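PDB 5EYI: Non-structural protein 11 from Prrsv 16244b, which probably acts as a uridylate-specific endoribonuclease, degrading the 5'-polyuridines made during viral RNA replication and so keeping host double-stranded RNA sensors from being activated. Local coordinates for residues A69-M72 and V77-G80; L8-H13 and R109-C114; C145-S150 and V183-L188. The protein carries 1 engineered substitution. All coordinates share one frame; numbering follows the deposited sequence.

Interaction 1. Residues A69-M72 and V77-G80; sequences AGYM and VFLG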
loop_
_atom_site.group_PDB
_atom_site.type_symbol
_atom_site.label_atom_id
_atom_site.label_comp_id
_atom_site.label_asym_id
_atom_site.label_seq_id
_atom_site.Cartn_x
_atom_site.Cartn_y
_atom_site.Cartn_z
ATOM N N ALA A 69 23.621 4.534 5.749
ATOM C CA ALA A 69 23.207 3.586 6.754
ATOM C C ALA A 69 23.837 3.956 8.085
ATOM O O ALA A 69 24.962 4.445 8.138
ATOM C CB ALA A 69 23.626 2.184 6.358
ATOM N N GLY A 70 23.117 3.702 9.168
ATOM C CA GLY A 70 23.727 3.745 10.491
ATOM C C GLY A 70 24.818 2.696 10.536
ATOM O O GLY A 70 24.793 1.728 9.775
ATOM N N TYR A 71 25.806 2.904 11.391
ATOM C CA TYR A 71 26.951 2.002 11.440
ATOM C C TYR A 71 27.616 2.063 12.783
ATOM O O TYR A 71 27.357 2.965 13.574
ATOM C CB TYR A 71 27.954 2.328 10.321
ATOM C CG TYR A 71 28.627 3.686 10.433
ATOM C CD1 TYR A 71 29.890 3.814 11.008
ATOM C CD2 TYR A 71 28.007 4.839 9.959
ATOM C CE1 TYR A 71 30.513 5.050 11.122
ATOM C CE2 TYR A 71 28.621 6.086 10.067
ATOM C CZ TYR A 71 29.881 6.179 10.643
ATOM O OH TYR A 71 30.501 7.397 10.753
ATOM N N MET A 72 28.485 1.093 13.017
ATOM C CA MET A 72 29.244 1.000 14.251
ATOM C C MET A 72 30.743 0.957 13.991
ATOM O O MET A 72 31.202 0.401 12.984
ATOM C CB MET A 72 28.812 -0.236 15.045
ATOM C CG MET A 72 27.344 -0.189 15.436
ATOM S SD MET A 72 26.818 -1.462 16.602
ATOM C CE MET A 72 27.779 -1.070 18.062
ATOM N N VAL A 77 27.755 3.563 18.008
ATOM C CA VAL A 77 26.849 3.639 16.879
ATOM C C VAL A 77 26.900 5.059 16.336
ATOM O O VAL A 77 26.864 6.027 17.105
ATOM C CB VAL A 77 25.401 3.325 17.312
ATOM C CG1 VAL A 77 24.443 3.424 16.135
ATOM C CG2 VAL A 77 25.315 1.944 17.947
ATOM N N PHE A 78 26.958 5.180 15.015
ATOM C CA PHE A 78 26.946 6.475 14.349
ATOM C C PHE A 78 25.795 6.545 13.363
ATOM O O PHE A 78 25.414 5.536 12.746
ATOM C CB PHE A 78 28.279 6.719 13.644
ATOM C CG PHE A 78 29.449 6.711 14.580
ATOM C CD1 PHE A 78 30.100 5.524 14.890
ATOM C CD2 PHE A 78 29.864 7.886 15.202
ATOM C CE1 PHE A 78 31.166 5.508 15.780
ATOM C CE2 PHE A 78 30.930 7.880 16.100
ATOM C CZ PHE A 78 31.585 6.688 16.389
ATOM N N LEU A 79 25.247 7.746 13.235
ATOM C CA LEU A 79 24.232 8.049 12.233
ATOM C C LEU A 79 24.812 7.964 10.829
ATOM O O LEU A 79 25.959 8.334 10.603
ATOM C CB LEU A 79 23.658 9.457 12.453
ATOM C CG LEU A 79 22.442 9.650 13.373
ATOM C CD1 LEU A 79 22.244 8.540 14.391
ATOM C CD2 LEU A 79 22.485 11.001 14.061
ATOM N N GLY A 80 24.005 7.478 9.894
ATOM C CA GLY A 80 24.331 7.556 8.492
ATOM C C GLY A 80 24.182 8.991 8.004
ATOM O O GLY A 80 23.380 9.769 8.543
#
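Tyr71 and Phe78 form an antiparallel hydrogen-bonded pair in which the two segments run nearly opposite ways, 157° apart end to end. Phe78 N donates to Tyr71 O over 2.7 Å in an almost straight bond, and Tyr71 N returns to Phe78 O at 3.0 Å. CA-H...O contacts flank the pair, with Gly70 CA 3.3 Å from Phe78 O and Val77 CA 3.4 Å from Tyr71 O. Beyond the paired residues the missing side chain of Gly80 lets the chains stay close: Gly80 CA approaches Ala69 O to 3.2 Å.

Tyr71 and Phe78 share one face of the sheet. With its CG set between backbone N and carbonyl carbon (chi1 65°), Tyr71 lays its ring over the neighbouring strand, where Phe78 CB sits 3.7 Å from the ring centroid in a CH-pi contact. The two ring planes are near parallel, 23° apart, but slid past one another, so they hardly overlap. On the other face Met72 CG rests 3.9 Å from Val77 CG2. Tyr71 OH hydrogen-bonds a bound 2-(2-methoxyethoxy)ethanol, probably a crystallisation additive. The contact is that of a two-stranded beta hairpin, 71-73 and 76-78, whose first strand is flanked on its other side by strand 6-7 in a small antiparallel sheet.

Interaction 2. Residues L8-H13 and R109-C114; sequences LPKVAH and RIEVDC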
loop_
_atom_site.group_PDB
_atom_site.type_symbol
_atom_site.label_atom_id
_atom_site.label_comp_id
_atom_site.label_asym_id
_atom_site.label_seq_id
_atom_site.Cartn_x
_atom_site.Cartn_y
_atom_site.Cartn_z
ATOM N N LEU A 8 24.821 -2.116 11.535
ATOM C CA LEU A 8 23.935 -2.286 12.687
ATOM C C LEU A 8 23.523 -3.766 12.727
ATOM O O LEU A 8 23.406 -4.388 11.670
ATOM C CB LEU A 8 22.702 -1.388 12.561
ATOM C CG LEU A 8 22.974 0.130 12.525
ATOM C CD1 LEU A 8 21.715 0.883 12.144
ATOM C CD2 LEU A 8 23.500 0.619 13.856
ATOM N N PRO A 9 23.325 -4.343 13.931
ATOM C CA PRO A 9 23.081 -5.801 13.973
ATOM C C PRO A 9 21.983 -6.317 13.038
ATOM O O PRO A 9 22.180 -7.318 12.351
ATOM C CB PRO A 9 22.743 -6.057 15.441
ATOM C CG PRO A 9 23.509 -5.005 16.179
ATOM C CD PRO A 9 23.542 -3.791 15.284
ATOM N N LYS A 10 20.865 -5.602 12.990
ATOM C CA LYS A 10 19.716 -5.984 12.166
ATOM C C LYS A 10 20.003 -6.190 10.675
ATOM O O LYS A 10 19.379 -7.049 10.058
ATOM C CB LYS A 10 18.578 -4.981 12.335
ATOM C CG LYS A 10 18.888 -3.559 11.884
ATOM C CD LYS A 10 17.896 -2.586 12.478
ATOM C CE LYS A 10 18.293 -1.159 12.163
ATOM N NZ LYS A 10 17.362 -0.201 12.811
ATOM N N VAL A 11 20.928 -5.411 10.104
ATOM C CA VAL A 11 21.295 -5.539 8.689
ATOM C C VAL A 11 21.879 -6.926 8.429
ATOM O O VAL A 11 21.458 -7.622 7.493
ATOM C CB VAL A 11 22.303 -4.445 8.247
ATOM C CG1 VAL A 11 23.009 -4.808 6.951
ATOM C CG2 VAL A 11 21.600 -3.105 8.086
ATOM N N ALA A 12 22.859 -7.305 9.246
ATOM C CA ALA A 12 23.488 -8.626 9.137
ATOM C C ALA A 12 22.481 -9.738 9.430
ATOM O O ALA A 12 22.446 -10.723 8.704
ATOM C CB ALA A 12 24.690 -8.739 10.070
ATOM N N HIS A 13 21.661 -9.569 10.478
ATOM C CA HIS A 13 20.652 -10.575 10.837
ATOM C C HIS A 13 19.718 -10.847 9.657
ATOM O O HIS A 13 19.467 -12.004 9.315
ATOM C CB HIS A 13 19.804 -10.154 12.036
ATOM C CG HIS A 13 20.561 -9.978 13.311
ATOM N ND1 HIS A 13 21.822 -10.494 13.519
ATOM C CD2 HIS A 13 20.218 -9.357 14.463
ATOM C CE1 HIS A 13 22.230 -10.175 14.734
ATOM N NE2 HIS A 13 21.270 -9.497 15.331
ATOM N N ARG A 109 19.323 6.054 13.852
ATOM C CA ARG A 109 18.673 6.985 14.786
ATOM C C ARG A 109 17.959 6.277 15.929
ATOM O O ARG A 109 17.991 6.750 17.081
ATOM C CB ARG A 109 17.699 7.900 14.054
ATOM C CG ARG A 109 18.408 9.074 13.418
ATOM C CD ARG A 109 17.444 9.972 12.695
ATOM N NE ARG A 109 16.999 9.403 11.435
ATOM C CZ ARG A 109 16.251 10.050 10.545
ATOM N NH1 ARG A 109 15.882 11.313 10.775
ATOM N NH2 ARG A 109 15.889 9.441 9.419
ATOM N N ILE A 110 17.313 5.159 15.615
ATOM C CA ILE A 110 16.686 4.340 16.654
ATOM C C ILE A 110 17.729 3.867 17.691
ATOM O O ILE A 110 17.512 4.005 18.886
ATOM C CB ILE A 110 15.887 3.162 16.044
ATOM C CG1 ILE A 110 14.608 3.694 15.389
ATOM C CG2 ILE A 110 15.514 2.129 17.102
ATOM C CD1 ILE A 110 14.018 2.762 14.353
ATOM N N GLU A 111 18.873 3.369 17.229
ATOM C CA GLU A 111 19.858 2.773 18.136
ATOM C C GLU A 111 20.478 3.815 19.064
ATOM O O GLU A 111 20.689 3.523 20.236
ATOM C CB GLU A 111 20.941 1.993 17.387
ATOM C CG GLU A 111 20.483 0.639 16.839
ATOM C CD GLU A 111 19.643 0.747 15.571
ATOM O OE1 GLU A 111 19.442 1.873 15.052
ATOM O OE2 GLU A 111 19.171 -0.306 15.094
ATOM N N VAL A 112 20.748 5.020 18.562
ATOM C CA VAL A 112 21.277 6.099 19.425
ATOM C C VAL A 112 20.201 6.962 20.069
ATOM O O VAL A 112 20.533 7.810 20.879
ATOM C CB VAL A 112 22.313 7.004 18.712
ATOM C CG1 VAL A 112 23.398 6.157 18.084
ATOM C CG2 VAL A 112 21.681 7.908 17.671
ATOM N N ASP A 113 18.934 6.738 19.714
ATOM C CA ASP A 113 17.791 7.524 20.190
ATOM C C ASP A 113 17.848 8.994 19.766
ATOM O O ASP A 113 17.440 9.887 20.515
ATOM C CB ASP A 113 17.615 7.395 21.717
ATOM C CG ASP A 113 16.199 7.722 22.177
ATOM O OD1 ASP A 113 15.235 7.488 21.422
ATOM O OD2 ASP A 113 16.051 8.217 23.303
ATOM N N CYS A 114 18.344 9.242 18.559
ATOM C CA CYS A 114 18.283 10.571 17.977
ATOM C C CYS A 114 16.989 10.692 17.190
ATOM O O CYS A 114 16.789 9.963 16.221
ATOM C CB CYS A 114 19.462 10.824 17.054
ATOM S SG CYS A 114 19.393 12.466 16.302
HETATM O O HOH W 1 18.385 2.284 12.763
HETATM O O HOH W 2 20.200 -3.056 15.025
#
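Lys10 and Glu111 reach toward each other from opposite directions and supply the charged part of the contact. Lys10 NZ donates to Glu111 OE2 over 2.9 Å in a salt bridge that uses the syn lone pair of that oxygen. The two side chains get there by different shapes. Lys10 turns at its first torsion (chi1 63°) and then runs out fully extended, whereas Glu111 folds at chi2 (77°) and carries its carboxylate to meet the ammonium.

Two waters extend the polar network. One accepts from Lys10 NZ at 2.7 Å and donates to Glu111 OE1 at 2.6 Å, so both carboxylate oxygens are tied to the ammonium, one directly and one through solvent. The second donates to Glu111 OE2 and takes a weak, long bond from Lys10 N in the first turn of helix 9-14. Glu160 O is a further acceptor for Lys10 NZ, which leaves the buried ammonium gripped by three oxygens.

Van der Waals contact is slight: Leu8, the N-cap residue, sets its CD1 methyl beside the carboxylate, 3.8 Å from Glu111 OE1.

Backbone bonds shape the end of the second helix. Asp113, with positive phi, is the C' residue of a Schellman motif: Cys114 N bonds Arg109 O at 2.9 Å, and Asp113 N bonds Ile110 O at 3.2 Å.

The bridge thus joins the N-terminal domain to the NendoU part of the chain through two short helices far apart in sequence. Val77 of strand 76-78 packs against Leu8, Glu111 and Val112, while Val11, further along helix 9-14, rests on Tyr87 and Leu89 of strand 85-93.

Interaction 3. Residues C145-S150 and V183-L188; sequences CHHVTS and VYLPDL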
loop_
_atom_site.group_PDB
_atom_site.type_symbol
_atom_site.label_atom_id
_atom_site.label_comp_id
_atom_site.label_asym_id
_atom_site.label_seq_id
_atom_site.Cartn_x
_atom_site.Cartn_y
_atom_site.Cartn_z
ATOM N N CYS A 145 2.033 7.979 12.968
ATOM C CA CYS A 145 3.295 8.238 13.644
ATOM C C CYS A 145 4.286 7.183 13.220
ATOM O O CYS A 145 4.728 6.372 14.029
ATOM C CB CYS A 145 3.067 8.205 15.144
ATOM S SG CYS A 145 1.951 9.513 15.629
ATOM N N HIS A 146 4.632 7.193 11.938
ATOM C CA HIS A 146 5.398 6.096 11.354
ATOM C C HIS A 146 6.892 6.373 11.188
ATOM O O HIS A 146 7.591 5.599 10.544
ATOM C CB HIS A 146 4.760 5.679 10.039
ATOM C CG HIS A 146 3.374 5.129 10.194
ATOM N ND1 HIS A 146 2.262 5.796 9.738
ATOM C CD2 HIS A 146 2.919 3.981 10.746
ATOM C CE1 HIS A 146 1.182 5.081 9.996
ATOM N NE2 HIS A 146 1.553 3.975 10.611
ATOM N N HIS A 147 7.395 7.439 11.805
ATOM C CA HIS A 147 8.804 7.773 11.700
ATOM C C HIS A 147 9.399 8.089 13.066
ATOM O O HIS A 147 8.694 8.500 13.984
ATOM C CB HIS A 147 9.016 8.944 10.736
ATOM C CG HIS A 147 10.402 9.017 10.184
ATOM N ND1 HIS A 147 11.256 10.063 10.444
ATOM C CD2 HIS A 147 11.095 8.152 9.408
ATOM C CE1 HIS A 147 12.414 9.851 9.844
ATOM N NE2 HIS A 147 12.345 8.695 9.208
ATOM N N VAL A 148 10.708 7.892 13.173
ATOM C CA VAL A 148 11.453 8.153 14.397
ATOM C C VAL A 148 11.381 9.625 14.826
ATOM O O VAL A 148 11.606 9.939 15.992
ATOM C CB VAL A 148 12.931 7.723 14.240
ATOM C CG1 VAL A 148 13.688 8.688 13.332
ATOM C CG2 VAL A 148 13.607 7.585 15.601
ATOM N N THR A 149 11.081 10.502 13.875
ATOM C CA THR A 149 10.873 11.925 14.117
ATOM C C THR A 149 9.407 12.299 14.444
ATOM O O THR A 149 9.123 13.471 14.724
ATOM C CB THR A 149 11.341 12.747 12.888
ATOM O OG1 THR A 149 10.594 12.368 11.721
ATOM C CG2 THR A 149 12.829 12.521 12.620
ATOM N N SER A 150 8.492 11.325 14.436
ATOM C CA SER A 150 7.064 11.602 14.619
ATOM C C SER A 150 6.715 12.023 16.043
ATOM O O SER A 150 7.494 11.860 16.983
ATOM C CB SER A 150 6.205 10.388 14.237
ATOM O OG SER A 150 6.419 9.996 12.893
ATOM N N VAL A 183 14.217 5.452 8.422
ATOM C CA VAL A 183 14.791 5.640 7.097
ATOM C C VAL A 183 14.812 7.127 6.728
ATOM O O VAL A 183 13.920 7.888 7.118
ATOM C CB VAL A 183 14.051 4.853 5.990
ATOM C CG1 VAL A 183 14.017 3.369 6.319
ATOM C CG2 VAL A 183 12.644 5.385 5.763
ATOM N N TYR A 184 15.831 7.518 5.975
ATOM C CA TYR A 184 15.937 8.861 5.420
ATOM C C TYR A 184 14.780 9.090 4.455
ATOM O O TYR A 184 14.753 8.491 3.385
ATOM C CB TYR A 184 17.280 9.020 4.706
ATOM C CG TYR A 184 17.543 10.398 4.149
ATOM C CD1 TYR A 184 17.836 10.584 2.800
ATOM C CD2 TYR A 184 17.486 11.519 4.967
ATOM C CE1 TYR A 184 18.079 11.851 2.286
ATOM C CE2 TYR A 184 17.734 12.790 4.460
ATOM C CZ TYR A 184 18.039 12.947 3.123
ATOM O OH TYR A 184 18.272 14.205 2.622
ATOM N N LEU A 185 13.817 9.925 4.853
ATOM C CA LEU A 185 12.536 10.035 4.136
ATOM C C LEU A 185 12.623 10.381 2.635
ATOM O O LEU A 185 11.769 9.932 1.851
ATOM C CB LEU A 185 11.577 11.012 4.831
ATOM C CG LEU A 185 11.100 10.681 6.257
ATOM C CD1 LEU A 185 10.214 11.802 6.775
ATOM C CD2 LEU A 185 10.333 9.371 6.286
ATOM N N PRO A 186 13.638 11.168 2.225
ATOM C CA PRO A 186 13.776 11.385 0.781
ATOM C C PRO A 186 14.046 10.120 -0.047
ATOM O O PRO A 186 13.692 10.115 -1.225
ATOM C CB PRO A 186 14.918 12.402 0.685
ATOM C CG PRO A 186 14.763 13.198 1.940
ATOM C CD PRO A 186 14.418 12.160 2.984
ATOM N N ASP A 187 14.594 9.056 0.558
ATOM C CA ASP A 187 14.692 7.740 -0.124
ATOM C C ASP A 187 13.354 7.154 -0.545
ATOM O O ASP A 187 13.308 6.297 -1.431
ATOM C CB ASP A 187 15.369 6.676 0.761
ATOM C CG ASP A 187 16.834 6.937 1.002
ATOM O OD1 ASP A 187 17.480 7.711 0.256
ATOM O OD2 ASP A 187 17.352 6.336 1.958
ATOM N N LEU A 188 12.281 7.557 0.128
ATOM C CA LEU A 188 10.940 7.090 -0.197
ATOM C C LEU A 188 10.149 7.977 -1.164
ATOM O O LEU A 188 9.095 7.545 -1.609
ATOM C CB LEU A 188 10.122 6.916 1.087
ATOM C CG LEU A 188 10.765 6.155 2.253
ATOM C CD1 LEU A 188 9.768 6.043 3.395
ATOM C CD2 LEU A 188 11.248 4.779 1.827
#
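His147 opens a type I beta turn, closed by Ser150 N bonding His147 O at 2.9 Å, in the NendoU domain; its ring reaches across to Val183 and Leu185 in the loop that follows strand 173-180. The tight part of the contact is this imidazole. His147 NE2 donates to Val183 O over 2.7 Å at an N-H...O angle of 153°, with the oxygen at the ring edge but tilted 17° from its plane. Leu185 comes over one face, its CD2 3.7 Å from the ring centroid in a CH-pi contact, and Val148 CG1 lies on the opposite face, so the ring is clamped within its own turn and by the other loop at once. CG lies anti to the backbone N (chi1 -158°), which directs the ring out toward the 183-188 loop.

Away from this buried ring the two loops hardly meet. The side chain of Val183 points away, and the residue takes part through its backbone carbonyl; Thr149 and Ser150 are partly exposed. His146, a predicted active-site residue, turns its imidazole elsewhere: its NE2 hydrogen-bonds Glu195 of the second subunit, and its ring meets that of Tyr221. Helix 120-128 backs the other loop, with Val125 against Leu185. The rotation of the His147 ring is fixed from its second nitrogen too, as ND1 lies 2.7 Å from Thr149 OG1 in a nearly straight hydrogen bond that either atom could donate.

Interaction 1 is the partly buried member, a local hairpin made of backbone bonds and a CH-pi contact, whereas interactions 2 and 3 are buried; the former joins the N-terminal region to the NendoU region, the latter two loops within NendoU. Interaction 2 works through charge and bridging water, while interaction 3 has a histidine-to-carbonyl hydrogen bond and a leucine over the ring. Interactions 1 and 2 share a boundary: Leu79 CD1 lies 3.4 Å from Val112 CG2, and the hairpin is nested in the loop that interaction 2 closes. Helix 109-112 then leads on to interaction 3, since Arg109 packs against His147, Val148 and Thr149. Interactions 1 and 3 do not touch, and that helix lies between them.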